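Probable Thioesterase (Bartonella henselae, PDB 3HM0) is a probable hydrolase of the thioesterase superfamily, presumably cleaving thioester bonds such as those of acyl-CoA substrates. Local coordinates at residues V43-T48 with P104-D108; L90-H96 with V143-N149. One frame throughout, in Å; residues are numbered along the deposited sequence.

Contacts 1 and 2 lie on opposite sides of the chain's centre, their own centres about 28 Å apart and their nearest atoms about 17 Å, so they do not touch. Along the chain their segments alternate: 43-48, 90-96, 104-108, 143-149. Strand 90-101 connects them, since 90-96 is its first part and 104-108 belongs to the loop it leads into. Contact 1 joins two loops beside the ends of strands 37-42 and 110-120; contact 2 pairs strands 90-101 and 136-149 at the other border of the antiparallel sheet. Both also meet other subunits, so each end of the fold takes part in building the four-chain assembly.

Contact 1: residues V43-T48 with P104-D108; sequences VYVADT and PAQID
Val-43 and Asp-108 are joined by the one direct hydrogen bond between the two loops, Asp-108 N to Val-43 O at 2.8 Å. It is bent, 137° at the hydrogen. A water donates to Val-43 O and, at a longer 3.3 Å, to Asp-108 OD1, whose carboxylate is salt-bridged to Arg-72 of the second subunit. The Val-43 side chain meets the oxygen end of the Gln-106 carbonyl, CB 3.5 Å from Gln-106 O, and its CG2 branch reaches Ala-105 CB. At Tyr-44 the chain turns, and Tyr-44 N gives a nearly straight bond to Asp-47 OD2. Ile-107 pushes CD1 under this turn, 3.5 Å from Val-45 N; CG1 standing opposite the backbone N (chi1 -172°) sends the branch there. The Val-45 side chain lies alongside that of Ile-107, Val-45 CG2 4.1 Å from Ile-107 CD1, and Thr-48 CG2 comes within 4.0 Å of Ile-107 CD1. Val-45 O accepts from both Thr-48 N and Thr-48 OG1, while Thr-48 OG1 is also bonded to Phe-50 N of the third subunit. Residues 45-47 thus form a short 3-10 turn against the 104-108 loop, at one end of the sheet of the thioesterase hotdog fold.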
ATOM      1  N   VAL A  43      10.256  -0.995  10.977  1.00 26.94           N
ATOM      2  CA  VAL A  43       9.779  -1.822   9.883  1.00 25.67           C
ATOM      3  C   VAL A  43       8.887  -2.910  10.456  1.00 25.58           C
ATOM      4  O   VAL A  43       9.291  -3.663  11.343  1.00 25.27           O
ATOM      5  CB  VAL A  43      10.925  -2.494   9.123  1.00 25.71           C
ATOM      6  CG1 VAL A  43      10.388  -3.579   8.191  1.00 24.50           C
ATOM      7  CG2 VAL A  43      11.796  -1.449   8.373  1.00 25.34           C
ATOM      8  N   TYR A  44       7.683  -2.992   9.911  1.00 24.82           N
ATOM      9  CA  TYR A  44       6.696  -3.962  10.298  1.00 24.28           C
ATOM     10  C   TYR A  44       6.432  -4.947   9.160  1.00 23.86           C
ATOM     11  O   TYR A  44       6.975  -4.783   8.065  1.00 24.13           O
ATOM     12  CB  TYR A  44       5.419  -3.207  10.654  1.00 24.62           C
ATOM     13  CG  TYR A  44       5.590  -2.260  11.808  1.00 25.15           C
ATOM     14  CD1 TYR A  44       5.572  -2.729  13.128  1.00 26.78           C
ATOM     15  CD2 TYR A  44       5.782  -0.896  11.593  1.00 26.86           C
ATOM     16  CE1 TYR A  44       5.728  -1.855  14.209  1.00 27.21           C
ATOM     17  CE2 TYR A  44       5.953  -0.012  12.669  1.00 26.82           C
ATOM     18  CZ  TYR A  44       5.912  -0.505  13.968  1.00 26.70           C
ATOM     19  OH  TYR A  44       6.061   0.346  15.027  1.00 28.14           O
ATOM     20  N   VAL A  45       5.597  -5.962   9.401  1.00 23.32           N
ATOM     21  CA  VAL A  45       5.349  -6.989   8.388  1.00 22.57           C
ATOM     22  C   VAL A  45       4.862  -6.381   7.058  1.00 22.78           C
ATOM     23  O   VAL A  45       5.261  -6.816   5.968  1.00 23.19           O
ATOM     24  CB  VAL A  45       4.418  -8.127   8.901  1.00 22.92           C
ATOM     25  CG1 VAL A  45       4.093  -9.131   7.770  1.00 21.59           C
ATOM     26  CG2 VAL A  45       5.058  -8.868  10.092  1.00 21.35           C
ATOM     27  N   ALA A  46       4.016  -5.355   7.167  1.00 22.40           N
ATOM     28  CA  ALA A  46       3.445  -4.646   6.035  1.00 21.27           C
ATOM     29  C   ALA A  46       4.528  -4.134   5.079  1.00 21.39           C
ATOM     30  O   ALA A  46       4.312  -4.038   3.873  1.00 21.86           O
ATOM     31  CB  ALA A  46       2.604  -3.507   6.528  1.00 20.41           C
ATOM     32  N   ASP A  47       5.695  -3.813   5.611  1.00 21.42           N
ATOM     33  CA  ASP A  47       6.720  -3.145   4.810  1.00 21.78           C
ATOM     34  C   ASP A  47       7.528  -4.132   3.953  1.00 22.57           C
ATOM     35  O   ASP A  47       8.243  -3.715   3.036  1.00 22.55           O
ATOM     36  CB  ASP A  47       7.625  -2.322   5.721  1.00 20.80           C
ATOM     37  CG  ASP A  47       6.888  -1.188   6.368  1.00 20.76           C
ATOM     38  OD1 ASP A  47       6.343  -0.342   5.609  1.00 20.03           O
ATOM     39  OD2 ASP A  47       6.820  -1.151   7.623  1.00 18.57           O
ATOM     40  N   THR A  48       7.363  -5.430   4.232  1.00 22.92           N
ATOM     41  CA  THR A  48       8.249  -6.465   3.718  1.00 23.22           C
ATOM     42  C   THR A  48       7.666  -7.169   2.510  1.00 23.95           C
ATOM     43  O   THR A  48       6.448  -7.062   2.243  1.00 24.69           O
ATOM     44  CB  THR A  48       8.587  -7.531   4.779  1.00 23.03           C
ATOM     45  OG1 THR A  48       7.458  -8.381   4.978  1.00 22.61           O
ATOM     46  CG2 THR A  48       9.000  -6.896   6.089  1.00 22.50           C
ATOM     47  N   PRO A 104      19.590  -3.670   2.219  1.00 29.87           N
ATOM     48  CA  PRO A 104      18.198  -3.895   2.564  1.00 29.21           C
ATOM     49  C   PRO A 104      17.873  -3.604   4.033  1.00 29.27           C
ATOM     50  O   PRO A 104      18.723  -3.800   4.913  1.00 28.96           O
ATOM     51  CB  PRO A 104      18.018  -5.377   2.250  1.00 29.20           C
ATOM     52  CG  PRO A 104      19.374  -5.977   2.501  1.00 29.38           C
ATOM     53  CD  PRO A 104      20.398  -4.903   2.306  1.00 29.52           C
ATOM     54  N   ALA A 105      16.656  -3.133   4.297  1.00 29.16           N
ATOM     55  CA  ALA A 105      16.184  -3.041   5.677  1.00 29.61           C
ATOM     56  C   ALA A 105      15.466  -4.318   6.050  1.00 29.48           C
ATOM     57  O   ALA A 105      14.769  -4.884   5.237  1.00 29.79           O
ATOM     58  CB  ALA A 105      15.290  -1.850   5.873  1.00 29.93           C
ATOM     59  N   GLN A 106      15.667  -4.774   7.281  1.00 30.18           N
ATOM     60  CA  GLN A 106      15.101  -6.029   7.769  1.00 30.90           C
ATOM     61  C   GLN A 106      13.877  -5.756   8.645  1.00 31.03           C
ATOM     62  O   GLN A 106      13.691  -4.614   9.131  1.00 31.03           O
ATOM     63  CB  GLN A 106      16.136  -6.793   8.601  1.00 31.21           C
ATOM     64  CG  GLN A 106      17.561  -6.886   8.004  1.00 32.99           C
ATOM     65  CD  GLN A 106      17.679  -7.988   6.972  1.00 35.78           C
ATOM     66  OE1 GLN A 106      16.861  -8.914   6.946  1.00 37.52           O
ATOM     67  NE2 GLN A 106      18.691  -7.897   6.109  1.00 35.57           N
ATOM     68  N   ILE A 107      13.063  -6.801   8.853  1.00 30.87           N
ATOM     69  CA  ILE A 107      11.919  -6.757   9.765  1.00 30.52           C
ATOM     70  C   ILE A 107      12.354  -6.243  11.115  1.00 31.25           C
ATOM     71  O   ILE A 107      13.411  -6.606  11.631  1.00 31.16           O
ATOM     72  CB  ILE A 107      11.250  -8.147   9.963  1.00 30.72           C
ATOM     73  CG1 ILE A 107       9.937  -8.031  10.775  1.00 30.09           C
ATOM     74  CG2 ILE A 107      12.193  -9.111  10.664  1.00 28.06           C
ATOM     75  CD1 ILE A 107       8.793  -7.295  10.068  1.00 28.49           C
ATOM     76  N   ASP A 108      11.536  -5.372  11.677  1.00 31.86           N
ATOM     77  CA  ASP A 108      11.830  -4.793  12.983  1.00 32.66           C
ATOM     78  C   ASP A 108      12.988  -3.801  13.051  1.00 32.07           C
ATOM     79  O   ASP A 108      13.219  -3.237  14.116  1.00 31.57           O
ATOM     80  CB  ASP A 108      12.018  -5.881  14.050  1.00 33.12           C
ATOM     81  CG  ASP A 108      11.404  -5.491  15.370  1.00 36.82           C
ATOM     82  OD1 ASP A 108      10.553  -4.570  15.360  1.00 40.16           O
ATOM     83  OD2 ASP A 108      11.746  -6.097  16.419  1.00 41.99           O
TER
HETATM   84  O   HOH W   1       7.865  -4.995  13.547  1.00 30.91           O

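Contact 2: residues L90-H96 with V143-N149; sequences LFFVVRH and VEIALIN
A classic beta bulge shifts the register of the antiparallel ladder between strands 90-101 and 136-149 by one residue: Arg-95 and His-96 both face Glu-144. Arg-95 N donates to Glu-144 O and Glu-144 N to His-96 O, each at 2.7 Å and nearly straight. Before the bulge, Phe-91 with Ile-148 and Val-93 with Ala-146 are hydrogen-bonded pairs. On one face Phe-92 CD1 rests 3.7 Å from Ile-145 CG2 and 3.9 Å from Leu-147 CD1, while Ala-146 O lies at the ring edge, in its plane. Farther along, Val-94 CG1 meets Val-143 CG1 at 3.8 Å. On the other face Val-93 CG2 presses on Ile-148 CG1, the side chains crossing at about a right angle. The bulge swings Arg-95 onto this face, where CG packs on Ala-146 CB at 3.7 Å, and a bend at chi2 (-74°) turns the rest back along the strand, bringing NH2 3.9 Å from Ile-148 CG2. The Arg-95 and Glu-144 side chains do not pair: Arg-95 NH1 bonds Phe-101 O of the fourth subunit, and Glu-144 OE2 is salt-bridged to Arg-124. Helices 58-72 and 78-83 cover the Phe-92 face through Leu-71 and Leu-81, and strand 124-133 flanks 136-149, the Phe-125 and Phe-92 rings meeting with their planes at about 80°. Beyond strand 90-101, His-96 pairs with a strand of the fourth subunit, carrying the sheet across the interface.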
ATOM      1  N   LEU A  90      -4.104  23.347  -2.295  1.00 39.21           N
ATOM      2  CA  LEU A  90      -2.761  23.194  -2.838  1.00 38.86           C
ATOM      3  C   LEU A  90      -2.151  21.897  -2.370  1.00 38.11           C
ATOM      4  O   LEU A  90      -2.338  21.512  -1.226  1.00 38.63           O
ATOM      5  CB  LEU A  90      -1.865  24.387  -2.444  1.00 38.76           C
ATOM      6  CG  LEU A  90      -2.250  25.745  -3.055  1.00 39.52           C
ATOM      7  CD1 LEU A  90      -1.510  26.910  -2.392  1.00 38.93           C
ATOM      8  CD2 LEU A  90      -2.064  25.749  -4.590  1.00 37.94           C
ATOM      9  N   PHE A  91      -1.427  21.223  -3.258  1.00 37.29           N
ATOM     10  CA  PHE A  91      -0.849  19.925  -2.946  1.00 36.53           C
ATOM     11  C   PHE A  91       0.559  19.865  -3.472  1.00 36.50           C
ATOM     12  O   PHE A  91       0.843  20.358  -4.549  1.00 36.67           O
ATOM     13  CB  PHE A  91      -1.645  18.769  -3.576  1.00 36.23           C
ATOM     14  CG  PHE A  91      -3.117  18.749  -3.230  1.00 33.83           C
ATOM     15  CD1 PHE A  91      -3.576  18.046  -2.118  1.00 33.28           C
ATOM     16  CD2 PHE A  91      -4.037  19.401  -4.035  1.00 32.30           C
ATOM     17  CE1 PHE A  91      -4.940  18.004  -1.795  1.00 31.77           C
ATOM     18  CE2 PHE A  91      -5.401  19.380  -3.732  1.00 33.53           C
ATOM     19  CZ  PHE A  91      -5.859  18.676  -2.605  1.00 33.34           C
ATOM     20  N   PHE A  92       1.449  19.262  -2.697  1.00 36.65           N
ATOM     21  CA  PHE A  92       2.757  18.897  -3.197  1.00 36.53           C
ATOM     22  C   PHE A  92       2.650  17.749  -4.203  1.00 36.72           C
ATOM     23  O   PHE A  92       1.692  16.957  -4.171  1.00 37.02           O
ATOM     24  CB  PHE A  92       3.673  18.529  -2.054  1.00 36.00           C
ATOM     25  CG  PHE A  92       4.159  19.705  -1.291  1.00 37.11           C
ATOM     26  CD1 PHE A  92       4.779  20.768  -1.942  1.00 37.42           C
ATOM     27  CD2 PHE A  92       4.013  19.762   0.086  1.00 37.45           C
ATOM     28  CE1 PHE A  92       5.246  21.862  -1.230  1.00 37.62           C
ATOM     29  CE2 PHE A  92       4.492  20.855   0.806  1.00 37.03           C
ATOM     30  CZ  PHE A  92       5.104  21.899   0.156  1.00 37.48           C
ATOM     31  N   VAL A  93       3.603  17.704  -5.133  1.00 36.31           N
ATOM     32  CA  VAL A  93       3.658  16.637  -6.123  1.00 35.93           C
ATOM     33  C   VAL A  93       5.113  16.333  -6.391  1.00 35.52           C
ATOM     34  O   VAL A  93       5.934  17.245  -6.577  1.00 35.41           O
ATOM     35  CB  VAL A  93       2.980  17.026  -7.454  1.00 36.22           C
ATOM     36  CG1 VAL A  93       3.043  15.867  -8.460  1.00 35.00           C
ATOM     37  CG2 VAL A  93       1.531  17.403  -7.219  1.00 38.02           C
ATOM     38  N   VAL A  94       5.427  15.045  -6.379  1.00 34.89           N
ATOM     39  CA  VAL A  94       6.714  14.573  -6.833  1.00 34.41           C
ATOM     40  C   VAL A  94       6.751  14.684  -8.351  1.00 34.13           C
ATOM     41  O   VAL A  94       5.890  14.149  -9.063  1.00 33.54           O
ATOM     42  CB  VAL A  94       7.012  13.141  -6.372  1.00 34.29           C
ATOM     43  CG1 VAL A  94       8.450  12.792  -6.689  1.00 33.87           C
ATOM     44  CG2 VAL A  94       6.767  13.011  -4.865  1.00 34.51           C
ATOM     45  N   ARG A  95       7.751  15.410  -8.831  1.00 34.02           N
ATOM     46  CA  ARG A  95       7.949  15.584 -10.252  1.00 34.32           C
ATOM     47  C   ARG A  95       8.986  14.613 -10.804  1.00 34.20           C
ATOM     48  O   ARG A  95       8.790  13.995 -11.855  1.00 34.81           O
ATOM     49  CB  ARG A  95       8.365  17.019 -10.513  1.00 34.82           C
ATOM     50  CG  ARG A  95       7.201  17.954 -10.603  1.00 34.95           C
ATOM     51  CD  ARG A  95       6.490  17.763 -11.906  1.00 37.15           C
ATOM     52  NE  ARG A  95       5.211  18.446 -11.845  1.00 41.26           N
ATOM     53  CZ  ARG A  95       4.043  17.833 -11.740  1.00 41.11           C
ATOM     54  NH1 ARG A  95       3.978  16.502 -11.712  1.00 41.68           N
ATOM     55  NH2 ARG A  95       2.940  18.559 -11.684  1.00 41.34           N
ATOM     56  N   HIS A  96      10.085  14.479 -10.089  1.00 33.55           N
ATOM     57  CA  HIS A  96      11.126  13.567 -10.479  1.00 33.71           C
ATOM     58  C   HIS A  96      11.732  12.990  -9.212  1.00 33.07           C
ATOM     59  O   HIS A  96      11.792  13.646  -8.177  1.00 32.53           O
ATOM     60  CB  HIS A  96      12.179  14.277 -11.349  1.00 34.12           C
ATOM     61  CG  HIS A  96      13.532  13.625 -11.330  1.00 36.28           C
ATOM     62  ND1 HIS A  96      13.973  12.794 -12.338  1.00 36.73           N
ATOM     63  CD2 HIS A  96      14.542  13.684 -10.424  1.00 39.04           C
ATOM     64  CE1 HIS A  96      15.194  12.369 -12.053  1.00 39.37           C
ATOM     65  NE2 HIS A  96      15.563  12.895 -10.897  1.00 39.62           N
ATOM     66  N   VAL A 143      14.923  14.085  -4.909  1.00 31.06           N
ATOM     67  CA  VAL A 143      13.514  14.246  -5.186  1.00 31.64           C
ATOM     68  C   VAL A 143      13.265  15.668  -5.630  1.00 32.68           C
ATOM     69  O   VAL A 143      13.789  16.610  -5.036  1.00 33.48           O
ATOM     70  CB  VAL A 143      12.670  13.958  -3.935  1.00 31.45           C
ATOM     71  CG1 VAL A 143      11.283  13.642  -4.335  1.00 31.62           C
ATOM     72  CG2 VAL A 143      13.240  12.780  -3.148  1.00 31.64           C
ATOM     73  N   GLU A 144      12.462  15.822  -6.671  1.00 33.51           N
ATOM     74  CA  GLU A 144      11.975  17.126  -7.092  1.00 34.20           C
ATOM     75  C   GLU A 144      10.475  17.283  -6.794  1.00 34.16           C
ATOM     76  O   GLU A 144       9.649  16.490  -7.255  1.00 34.17           O
ATOM     77  CB  GLU A 144      12.234  17.316  -8.591  1.00 34.51           C
ATOM     78  CG  GLU A 144      12.064  18.754  -9.065  1.00 36.54           C
ATOM     79  CD  GLU A 144      12.131  18.894 -10.573  1.00 39.84           C
ATOM     80  OE1 GLU A 144      13.106  18.385 -11.196  1.00 39.30           O
ATOM     81  OE2 GLU A 144      11.193  19.521 -11.128  1.00 40.82           O
ATOM     82  N   ILE A 145      10.128  18.334  -6.060  1.00 34.65           N
ATOM     83  CA  ILE A 145       8.751  18.577  -5.616  1.00 34.97           C
ATOM     84  C   ILE A 145       8.187  19.876  -6.169  1.00 34.88           C
ATOM     85  O   ILE A 145       8.790  20.926  -6.006  1.00 35.38           O
ATOM     86  CB  ILE A 145       8.696  18.675  -4.076  1.00 35.14           C
ATOM     87  CG1 ILE A 145       9.589  17.611  -3.408  1.00 35.45           C
ATOM     88  CG2 ILE A 145       7.263  18.642  -3.580  1.00 35.71           C
ATOM     89  CD1 ILE A 145       8.985  16.233  -3.279  1.00 35.85           C
ATOM     90  N   ALA A 146       7.032  19.801  -6.815  1.00 34.81           N
ATOM     91  CA  ALA A 146       6.274  20.980  -7.225  1.00 35.41           C
ATOM     92  C   ALA A 146       5.011  21.161  -6.369  1.00 36.68           C
ATOM     93  O   ALA A 146       4.622  20.263  -5.593  1.00 36.94           O
ATOM     94  CB  ALA A 146       5.883  20.873  -8.688  1.00 34.83           C
ATOM     95  N   LEU A 147       4.354  22.309  -6.545  1.00 37.73           N
ATOM     96  CA  LEU A 147       3.153  22.678  -5.799  1.00 38.75           C
ATOM     97  C   LEU A 147       2.017  22.922  -6.776  1.00 39.68           C
ATOM     98  O   LEU A 147       2.150  23.758  -7.664  1.00 40.82           O
ATOM     99  CB  LEU A 147       3.420  23.948  -4.968  1.00 38.27           C
ATOM    100  CG  LEU A 147       2.291  24.408  -4.027  1.00 38.28           C
ATOM    101  CD1 LEU A 147       1.972  23.329  -3.001  1.00 35.53           C
ATOM    102  CD2 LEU A 147       2.602  25.753  -3.326  1.00 36.53           C
ATOM    103  N   ILE A 148       0.912  22.198  -6.652  1.00 40.47           N
ATOM    104  CA  ILE A 148      -0.174  22.362  -7.614  1.00 41.24           C
ATOM    105  C   ILE A 148      -1.527  22.533  -6.954  1.00 42.29           C
ATOM    106  O   ILE A 148      -1.717  22.143  -5.803  1.00 41.90           O
ATOM    107  CB  ILE A 148      -0.273  21.180  -8.605  1.00 41.09           C
ATOM    108  CG1 ILE A 148      -0.648  19.882  -7.878  1.00 41.99           C
ATOM    109  CG2 ILE A 148       1.000  21.033  -9.409  1.00 40.18           C
ATOM    110  CD1 ILE A 148      -1.197  18.797  -8.802  1.00 41.65           C
ATOM    111  N   ASN A 149      -2.472  23.095  -7.703  1.00 43.78           N
ATOM    112  CA  ASN A 149      -3.837  23.247  -7.219  1.00 45.26           C
ATOM    113  C   ASN A 149      -4.749  22.093  -7.636  1.00 46.64           C
ATOM    114  O   ASN A 149      -4.337  21.201  -8.376  1.00 46.89           O
ATOM    115  CB  ASN A 149      -4.409  24.600  -7.621  1.00 44.82           C
ATOM    116  CG  ASN A 149      -4.775  24.685  -9.095  1.00 45.59           C
ATOM    117  OD1 ASN A 149      -4.519  23.764  -9.884  1.00 46.02           O
ATOM    118  ND2 ASN A 149      -5.383  25.805  -9.477  1.00 44.95           N
TER